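Side-chain contacts in computational Design of Enzyme (Synthetic construct, PDB 3TP4), which is a computationally designed enzyme on a glycosyl hydrolase family 26 barrel, probably made to carry an activated serine-containing catalytic triad: residues 43-48 with 332-337; 67-72 with 96-101; 391-396 with 405-410. All blocks are in the same frame, centred on the assembly; numbering follows the deposited sequence.

Contacts 1 and 2 belong to the barrel and lie on the same side of the chain's centre, about 19 Å apart between centres, whereas contact 3 lies on the opposite side, in the bacterial Ig domain. Contact 1 joins two loops that follow strands 32-37 and 318-321; it is partly buried, and contact 2 is nested along the chain inside the loop it closes. Contact 2 is buried in the layer between barrel strand 66-70 and helix 87-104, and contact 3 is likewise buried but joins strand to strand. Aromatic rings carry contact 2, valines alone carry contact 3, and contact 1 mixes small apolar groups with polar bonds inside or just beside its loops.

Contact 1 of 3, residues 43-48 with 332-337; sequences GLTTGP and VPVPGD
Val334 takes the methyls of Leu44 and Thr45, and no hydrogen bond crosses between the two loops. The apolar part is three van der Waals contacts. Leu44 CD1 meets Val334 CG2 at 4.0 Å, the two side chains crossing at about a right angle. Thr45 and Val334 instead run past each other in opposite directions, with Thr45 CG2 3.8 Å from Val334 CB. The same methyl also lies 3.9 Å from Pro335 CD. Thr45 CG2 stands anti to the carbonyl carbon while OG1 (chi1 72°) turns back to hydrogen bonds with Asp55 and Asn58.

The polar part shapes the valine's own loop. Val334 to Asp337 form a type II beta turn, closed by Asp337 N to Val334 O at 2.9 Å. Val334 N also donates to Asp337 OD2 from above the carboxylate plane, and His330 binds the same oxygen.

This is packing between neighbouring loops beyond the C-terminal ends of barrel strands 32-37 and 318-321, which pair in parallel. Around it, helix 55-60 lies against Val334 through Asp55, helix 340-348 packs on Val332 and Pro333, and Val332 also touches strand 32-37.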
loop_
_atom_site.group_PDB
_atom_site.type_symbol
_atom_site.label_atom_id
_atom_site.label_comp_id
_atom_site.label_asym_id
_atom_site.label_seq_id
_atom_site.Cartn_x
_atom_site.Cartn_y
_atom_site.Cartn_z
ATOM N N GLY A 43 6.291 19.220 -12.064
ATOM C CA GLY A 43 5.653 20.487 -11.738
ATOM C C GLY A 43 5.361 21.342 -12.961
ATOM O O GLY A 43 6.072 21.261 -13.964
ATOM N N LEU A 44 4.316 22.158 -12.882
ATOM C CA LEU A 44 3.993 23.094 -13.958
ATOM C C LEU A 44 4.555 24.475 -13.675
ATOM O O LEU A 44 4.618 25.311 -14.569
ATOM C CB LEU A 44 2.483 23.217 -14.171
ATOM C CG LEU A 44 1.634 21.950 -14.105
ATOM C CD1 LEU A 44 0.319 22.197 -14.816
ATOM C CD2 LEU A 44 2.362 20.787 -14.730
ATOM N N THR A 45 4.958 24.730 -12.435
ATOM C CA THR A 45 5.441 26.065 -12.080
ATOM C C THR A 45 6.903 26.034 -11.671
ATOM O O THR A 45 7.479 27.066 -11.342
ATOM C CB THR A 45 4.649 26.680 -10.903
ATOM O OG1 THR A 45 5.003 26.010 -9.687
ATOM C CG2 THR A 45 3.165 26.564 -11.130
ATOM N N THR A 46 7.499 24.847 -11.683
ATOM C CA THR A 46 8.844 24.661 -11.146
ATOM C C THR A 46 9.937 24.788 -12.197
ATOM O O THR A 46 11.103 24.992 -11.863
ATOM C CB THR A 46 8.992 23.264 -10.544
ATOM O OG1 THR A 46 8.572 22.303 -11.516
ATOM C CG2 THR A 46 8.126 23.127 -9.284
ATOM N N GLY A 47 9.565 24.644 -13.464
ATOM C CA GLY A 47 10.559 24.410 -14.496
ATOM C C GLY A 47 11.210 23.064 -14.213
ATOM O O GLY A 47 10.623 22.237 -13.519
ATOM N N PRO A 48 12.422 22.836 -14.743
ATOM C CA PRO A 48 13.158 21.586 -14.517
ATOM C C PRO A 48 13.279 21.247 -13.034
ATOM O O PRO A 48 13.711 22.085 -12.243
ATOM C CB PRO A 48 14.540 21.892 -15.098
ATOM C CG PRO A 48 14.273 22.901 -16.162
ATOM C CD PRO A 48 13.157 23.756 -15.633
ATOM N N VAL A 332 -3.006 19.242 -8.569
ATOM C CA VAL A 332 -2.901 20.452 -7.748
ATOM C C VAL A 332 -3.005 21.678 -8.657
ATOM O O VAL A 332 -2.193 21.844 -9.559
ATOM C CB VAL A 332 -1.574 20.491 -6.961
ATOM C CG1 VAL A 332 -1.342 21.882 -6.344
ATOM C CG2 VAL A 332 -1.543 19.379 -5.875
ATOM N N PRO A 333 -4.007 22.541 -8.423
ATOM C CA PRO A 333 -4.180 23.745 -9.252
ATOM C C PRO A 333 -2.943 24.634 -9.248
ATOM O O PRO A 333 -2.230 24.701 -8.249
ATOM C CB PRO A 333 -5.343 24.485 -8.574
ATOM C CG PRO A 333 -6.061 23.452 -7.789
ATOM C CD PRO A 333 -5.029 22.438 -7.365
ATOM N N VAL A 334 -2.701 25.312 -10.367
ATOM C CA VAL A 334 -1.589 26.240 -10.497
ATOM C C VAL A 334 -2.161 27.543 -11.048
ATOM O O VAL A 334 -3.344 27.591 -11.393
ATOM C CB VAL A 334 -0.467 25.666 -11.401
ATOM C CG1 VAL A 334 0.070 24.380 -10.800
ATOM C CG2 VAL A 334 -0.980 25.412 -12.810
ATOM N N PRO A 335 -1.356 28.616 -11.075
ATOM C CA PRO A 335 -1.944 29.880 -11.528
ATOM C C PRO A 335 -2.577 29.686 -12.901
ATOM O O PRO A 335 -2.005 29.015 -13.757
ATOM C CB PRO A 335 -0.738 30.815 -11.600
ATOM C CG PRO A 335 0.194 30.277 -10.566
ATOM C CD PRO A 335 0.049 28.779 -10.662
ATOM N N GLY A 336 -3.764 30.236 -13.096
ATOM C CA GLY A 336 -4.475 30.032 -14.339
ATOM C C GLY A 336 -5.627 29.062 -14.195
ATOM O O GLY A 336 -6.566 29.116 -14.983
ATOM N N ASP A 337 -5.556 28.173 -13.200
ATOM C CA ASP A 337 -6.622 27.206 -12.969
ATOM C C ASP A 337 -7.732 27.818 -12.151
ATOM O O ASP A 337 -7.476 28.562 -11.203
ATOM C CB ASP A 337 -6.101 25.966 -12.233
ATOM C CG ASP A 337 -5.123 25.164 -13.061
ATOM O OD1 ASP A 337 -5.091 25.348 -14.296
ATOM O OD2 ASP A 337 -4.393 24.342 -12.467
#

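Contact 2 of 3, residues 67-72 with 96-101; sequences FGWSTS and DYIRKA
Ala101 rests its methyl over one face of the Phe67 ring, while Trp69 fits its indole between Tyr97 and Ile98 one turn earlier on the helix. The strand and helix segments run nearly antiparallel, at 170° with axes 10.0 Å apart, as fits the first two elements of the beta-alpha-beta unit 66-70, 87-104 and 107-113. The Ala101 methyl is the bump on the phenylalanine: its CB sits 3.6 Å from the Phe67 ring centroid, 22° off the normal, a CH-pi contact displaced toward the CD2 rim. With Phe67 cut back to an alanine, the Ala101 methyl is likely to lose the ring face it rests on, leaving a gap between strand and helix.

The indole fills the hollow bounded by Tyr97 CB, the tyrosine ring edge and Ile98 CG1. Trp69 CH2 lies 3.9 Å from Tyr97 CB, the two side chains crossing at about a right angle. The pyrrole end leans obliquely on Ile98, whose CG1 is 3.9 Å from Trp69 NE1. Trp69 CG stands anti to the carbonyl carbon (chi1 -45°), which sets the indole across Tyr97 CB and beside Ile98 CG1. Phe94, earlier on the same helix, meets the Trp69 ring edge-to-face.

Ser70, next to Trp69, hydrogen-bonds His37, consistent with the designed serine triad. No hydrogen bond joins strand to helix here: apolar and ring contacts hold them, and the buried indole N-H is satisfied by Asn108 on strand 107-113.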
loop_
_atom_site.group_PDB
_atom_site.type_symbol
_atom_site.label_atom_id
_atom_site.label_comp_id
_atom_site.label_asym_id
_atom_site.label_seq_id
_atom_site.Cartn_x
_atom_site.Cartn_y
_atom_site.Cartn_z
ATOM N N PHE A 67 4.864 13.069 0.759
ATOM C CA PHE A 67 5.447 13.032 -0.582
ATOM C C PHE A 67 5.203 11.641 -1.146
ATOM O O PHE A 67 5.743 10.658 -0.627
ATOM C CB PHE A 67 6.970 13.262 -0.510
ATOM C CG PHE A 67 7.384 14.695 -0.197
ATOM C CD1 PHE A 67 6.971 15.319 0.972
ATOM C CD2 PHE A 67 8.234 15.387 -1.051
ATOM C CE1 PHE A 67 7.375 16.625 1.271
ATOM C CE2 PHE A 67 8.643 16.695 -0.755
ATOM C CZ PHE A 67 8.212 17.309 0.400
ATOM N N GLY A 68 4.396 11.537 -2.197
ATOM C CA GLY A 68 4.111 10.239 -2.791
ATOM C C GLY A 68 4.999 9.952 -3.999
ATOM O O GLY A 68 5.418 10.875 -4.693
ATOM N N TRP A 69 5.274 8.672 -4.245
ATOM C CA TRP A 69 6.123 8.234 -5.352
ATOM C C TRP A 69 5.673 6.865 -5.860
ATOM O O TRP A 69 5.093 6.085 -5.110
ATOM C CB TRP A 69 7.557 8.064 -4.887
ATOM C CG TRP A 69 8.098 9.125 -4.048
ATOM C CD1 TRP A 69 8.277 9.088 -2.702
ATOM C CD2 TRP A 69 8.604 10.384 -4.490
ATOM N NE1 TRP A 69 8.850 10.253 -2.272
ATOM C CE2 TRP A 69 9.066 11.066 -3.353
ATOM C CE3 TRP A 69 8.706 11.003 -5.742
ATOM C CZ2 TRP A 69 9.617 12.348 -3.421
ATOM C CZ3 TRP A 69 9.257 12.274 -5.811
ATOM C CH2 TRP A 69 9.701 12.934 -4.661
ATOM N N SER A 70 5.952 6.566 -7.126
ATOM C CA SER A 70 5.640 5.240 -7.675
ATOM C C SER A 70 6.921 4.437 -7.876
ATOM O O SER A 70 7.955 5.011 -8.193
ATOM C CB SER A 70 4.918 5.371 -9.016
ATOM O OG SER A 70 3.661 6.002 -8.857
ATOM N N THR A 71 6.860 3.115 -7.698
ATOM C CA THR A 71 8.036 2.280 -7.958
ATOM C C THR A 71 8.413 2.334 -9.435
ATOM O O THR A 71 9.520 1.977 -9.821
ATOM C CB THR A 71 7.813 0.826 -7.552
ATOM O OG1 THR A 71 6.663 0.312 -8.235
ATOM C CG2 THR A 71 7.619 0.723 -6.040
ATOM N N SER A 72 7.465 2.790 -10.242
ATOM C CA SER A 72 7.673 3.113 -11.650
ATOM C C SER A 72 8.970 3.900 -11.909
ATOM O O SER A 72 9.553 3.828 -12.990
ATOM C CB SER A 72 6.480 3.933 -12.133
ATOM O OG SER A 72 6.308 3.801 -13.526
ATOM N N ASP A 96 17.528 9.642 -3.411
ATOM C CA ASP A 96 17.933 11.028 -3.201
ATOM C C ASP A 96 16.716 11.933 -2.965
ATOM O O ASP A 96 16.713 12.776 -2.066
ATOM C CB ASP A 96 18.735 11.535 -4.401
ATOM C CG ASP A 96 19.165 12.986 -4.248
ATOM O OD1 ASP A 96 19.842 13.302 -3.247
ATOM O OD2 ASP A 96 18.808 13.811 -5.118
ATOM N N TYR A 97 15.686 11.747 -3.778
ATOM C CA TYR A 97 14.462 12.530 -3.649
ATOM C C TYR A 97 13.718 12.217 -2.351
ATOM O O TYR A 97 13.072 13.096 -1.778
ATOM C CB TYR A 97 13.560 12.293 -4.855
ATOM C CG TYR A 97 13.913 13.133 -6.065
ATOM C CD1 TYR A 97 15.242 13.393 -6.401
ATOM C CD2 TYR A 97 12.918 13.657 -6.880
ATOM C CE1 TYR A 97 15.560 14.155 -7.514
ATOM C CE2 TYR A 97 13.223 14.419 -7.983
ATOM C CZ TYR A 97 14.544 14.666 -8.299
ATOM O OH TYR A 97 14.831 15.428 -9.405
ATOM N N ILE A 98 13.809 10.970 -1.891
ATOM C CA ILE A 98 13.210 10.572 -0.613
ATOM C C ILE A 98 13.964 11.236 0.528
ATOM O O ILE A 98 13.364 11.705 1.500
ATOM C CB ILE A 98 13.225 9.027 -0.420
ATOM C CG1 ILE A 98 12.094 8.374 -1.217
ATOM C CG2 ILE A 98 13.100 8.655 1.060
ATOM C CD1 ILE A 98 12.187 6.847 -1.292
ATOM N N ARG A 99 15.290 11.278 0.409
ATOM C CA ARG A 99 16.125 11.943 1.411
ATOM C C ARG A 99 15.797 13.440 1.492
ATOM O O ARG A 99 15.691 14.016 2.582
ATOM C CB ARG A 99 17.614 11.742 1.080
ATOM C CG ARG A 99 18.177 10.397 1.534
ATOM C CD ARG A 99 19.485 10.022 0.818
ATOM N NE ARG A 99 20.387 11.162 0.662
ATOM C CZ ARG A 99 21.091 11.701 1.652
ATOM N NH1 ARG A 99 21.011 11.199 2.881
ATOM N NH2 ARG A 99 21.882 12.743 1.413
ATOM N N LYS A 100 15.645 14.059 0.327
ATOM C CA LYS A 100 15.319 15.478 0.240
ATOM C C LYS A 100 13.971 15.769 0.892
ATOM O O LYS A 100 13.797 16.800 1.553
ATOM C CB LYS A 100 15.319 15.928 -1.220
ATOM C CG LYS A 100 16.729 16.189 -1.771
ATOM C CD LYS A 100 16.749 16.310 -3.285
ATOM C CE LYS A 100 18.148 16.781 -3.783
ATOM N NZ LYS A 100 18.368 16.434 -5.221
ATOM N N ALA A 101 13.024 14.849 0.713
ATOM C CA ALA A 101 11.690 15.036 1.260
ATOM C C ALA A 101 11.761 14.913 2.767
ATOM O O ALA A 101 11.137 15.683 3.499
ATOM C CB ALA A 101 10.727 14.001 0.681
#

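Contact 3 of 3, residues 391-396 with 405-410; sequences TTVRVR and VTVEVA
Strands 391-396 and 405-410 cross at 129° with their axes 9.4 Å apart at closest approach, a spacing too wide for backbone pairing and typical of layers packed through side chains. This is the core of a beta sandwich, consistent with the bacterial Ig domain to which both strands belong. The two strands are not paired with each other: 429-433 and 414-423 lie between them in strand order, and they face each other across the sandwich.

Four valines fill the gap, their CB atoms directed across it. Val395 uses its two methyls on different partners, and its CG1 meets Val405 CG1 at 4.3 Å. Val407 lies between Val393 and Val395. Other strands fill in around them: Leu421 of strand 414-423 touches Val395 and Val407, while from strand 429-433 Trp433 touches Val393 and Trp429 touches Val405.

A single methyl of Val407 serves both of its partners: chi1 of 163° puts CG2, not CG1, on the side facing Val393 and Val395. That Val407 CG2 lies 4.2 Å from Val393 CG1 and the same 4.2 Å from Val395 CG2.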
loop_
_atom_site.group_PDB
_atom_site.type_symbol
_atom_site.label_atom_id
_atom_site.label_comp_id
_atom_site.label_asym_id
_atom_site.label_seq_id
_atom_site.Cartn_x
_atom_site.Cartn_y
_atom_site.Cartn_z
ATOM N N THR A 391 1.316 -30.940 -8.094
ATOM C CA THR A 391 1.545 -29.527 -7.865
ATOM C C THR A 391 2.176 -29.415 -6.481
ATOM O O THR A 391 2.083 -30.339 -5.684
ATOM C CB THR A 391 0.243 -28.715 -7.935
ATOM O OG1 THR A 391 0.541 -27.331 -7.728
ATOM C CG2 THR A 391 -0.738 -29.176 -6.869
ATOM N N THR A 392 2.816 -28.295 -6.191
ATOM C CA THR A 392 3.506 -28.163 -4.915
ATOM C C THR A 392 2.649 -27.376 -3.939
ATOM O O THR A 392 2.234 -26.267 -4.250
ATOM C CB THR A 392 4.843 -27.440 -5.092
ATOM O OG1 THR A 392 5.624 -28.142 -6.057
ATOM C CG2 THR A 392 5.603 -27.386 -3.776
ATOM N N VAL A 393 2.378 -27.961 -2.774
ATOM C CA VAL A 393 1.714 -27.242 -1.697
ATOM C C VAL A 393 2.777 -26.487 -0.909
ATOM O O VAL A 393 3.800 -27.064 -0.513
ATOM C CB VAL A 393 0.972 -28.185 -0.733
ATOM C CG1 VAL A 393 0.374 -27.390 0.409
ATOM C CG2 VAL A 393 -0.123 -28.977 -1.459
ATOM N N ARG A 394 2.551 -25.196 -0.702
ATOM C CA ARG A 394 3.482 -24.384 0.078
ATOM C C ARG A 394 2.720 -23.746 1.219
ATOM O O ARG A 394 1.727 -23.063 1.000
ATOM C CB ARG A 394 4.093 -23.274 -0.785
ATOM C CG ARG A 394 4.995 -23.778 -1.910
ATOM C CD ARG A 394 5.419 -22.620 -2.839
ATOM N NE ARG A 394 6.287 -23.094 -3.915
ATOM C CZ ARG A 394 5.847 -23.599 -5.066
ATOM N NH1 ARG A 394 4.543 -23.683 -5.308
ATOM N NH2 ARG A 394 6.712 -24.020 -5.978
ATOM N N VAL A 395 3.195 -23.967 2.437
ATOM C CA VAL A 395 2.621 -23.325 3.603
ATOM C C VAL A 395 3.663 -22.443 4.292
ATOM O O VAL A 395 4.802 -22.869 4.540
ATOM C CB VAL A 395 2.101 -24.363 4.620
ATOM C CG1 VAL A 395 1.562 -23.650 5.866
ATOM C CG2 VAL A 395 1.011 -25.256 3.978
ATOM N N ARG A 396 3.259 -21.216 4.590
ATOM C CA ARG A 396 4.065 -20.282 5.370
ATOM C C ARG A 396 3.537 -20.251 6.813
ATOM O O ARG A 396 2.360 -19.978 7.055
ATOM C CB ARG A 396 4.004 -18.886 4.738
ATOM C CG ARG A 396 4.679 -17.759 5.526
ATOM C CD ARG A 396 6.101 -18.090 5.898
ATOM N NE ARG A 396 6.735 -17.014 6.660
ATOM C CZ ARG A 396 7.983 -17.059 7.122
ATOM N NH1 ARG A 396 8.746 -18.132 6.910
ATOM N NH2 ARG A 396 8.473 -16.033 7.799
ATOM N N VAL A 405 4.188 -29.641 10.072
ATOM C CA VAL A 405 3.018 -29.139 9.375
ATOM C C VAL A 405 2.480 -30.309 8.566
ATOM O O VAL A 405 3.223 -30.971 7.835
ATOM C CB VAL A 405 3.355 -27.980 8.404
ATOM C CG1 VAL A 405 2.092 -27.463 7.732
ATOM C CG2 VAL A 405 4.076 -26.826 9.129
ATOM N N THR A 406 1.194 -30.572 8.719
ATOM C CA THR A 406 0.530 -31.601 7.932
ATOM C C THR A 406 -0.586 -30.936 7.159
ATOM O O THR A 406 -1.105 -29.887 7.556
ATOM C CB THR A 406 -0.054 -32.716 8.823
ATOM O OG1 THR A 406 -0.964 -32.138 9.760
ATOM C CG2 THR A 406 1.066 -33.445 9.592
ATOM N N VAL A 407 -0.931 -31.515 6.023
ATOM C CA VAL A 407 -1.990 -30.960 5.206
ATOM C C VAL A 407 -2.996 -32.070 4.978
ATOM O O VAL A 407 -2.626 -33.221 4.725
ATOM C CB VAL A 407 -1.453 -30.412 3.865
ATOM C CG1 VAL A 407 -2.585 -30.214 2.855
ATOM C CG2 VAL A 407 -0.718 -29.089 4.089
ATOM N N GLU A 408 -4.269 -31.734 5.113
ATOM C CA GLU A 408 -5.321 -32.697 4.883
ATOM C C GLU A 408 -6.151 -32.200 3.713
ATOM O O GLU A 408 -6.643 -31.073 3.719
ATOM C CB GLU A 408 -6.171 -32.856 6.142
ATOM C CG GLU A 408 -7.139 -34.003 6.091
ATOM C CD GLU A 408 -7.949 -34.112 7.366
ATOM O OE1 GLU A 408 -8.925 -33.343 7.493
ATOM O OE2 GLU A 408 -7.602 -34.957 8.230
ATOM N N VAL A 409 -6.272 -33.032 2.690
ATOM C CA VAL A 409 -7.044 -32.669 1.513
ATOM C C VAL A 409 -8.362 -33.407 1.555
ATOM O O VAL A 409 -8.389 -34.623 1.759
ATOM C CB VAL A 409 -6.314 -33.053 0.222
ATOM C CG1 VAL A 409 -7.159 -32.699 -0.992
ATOM C CG2 VAL A 409 -4.943 -32.355 0.163
ATOM N N ALA A 410 -9.457 -32.673 1.386
ATOM C CA ALA A 410 -10.777 -33.292 1.496
ATOM C C ALA A 410 -11.674 -32.848 0.361
ATOM O O ALA A 410 -11.476 -31.791 -0.224
ATOM C CB ALA A 410 -11.415 -32.955 2.832
#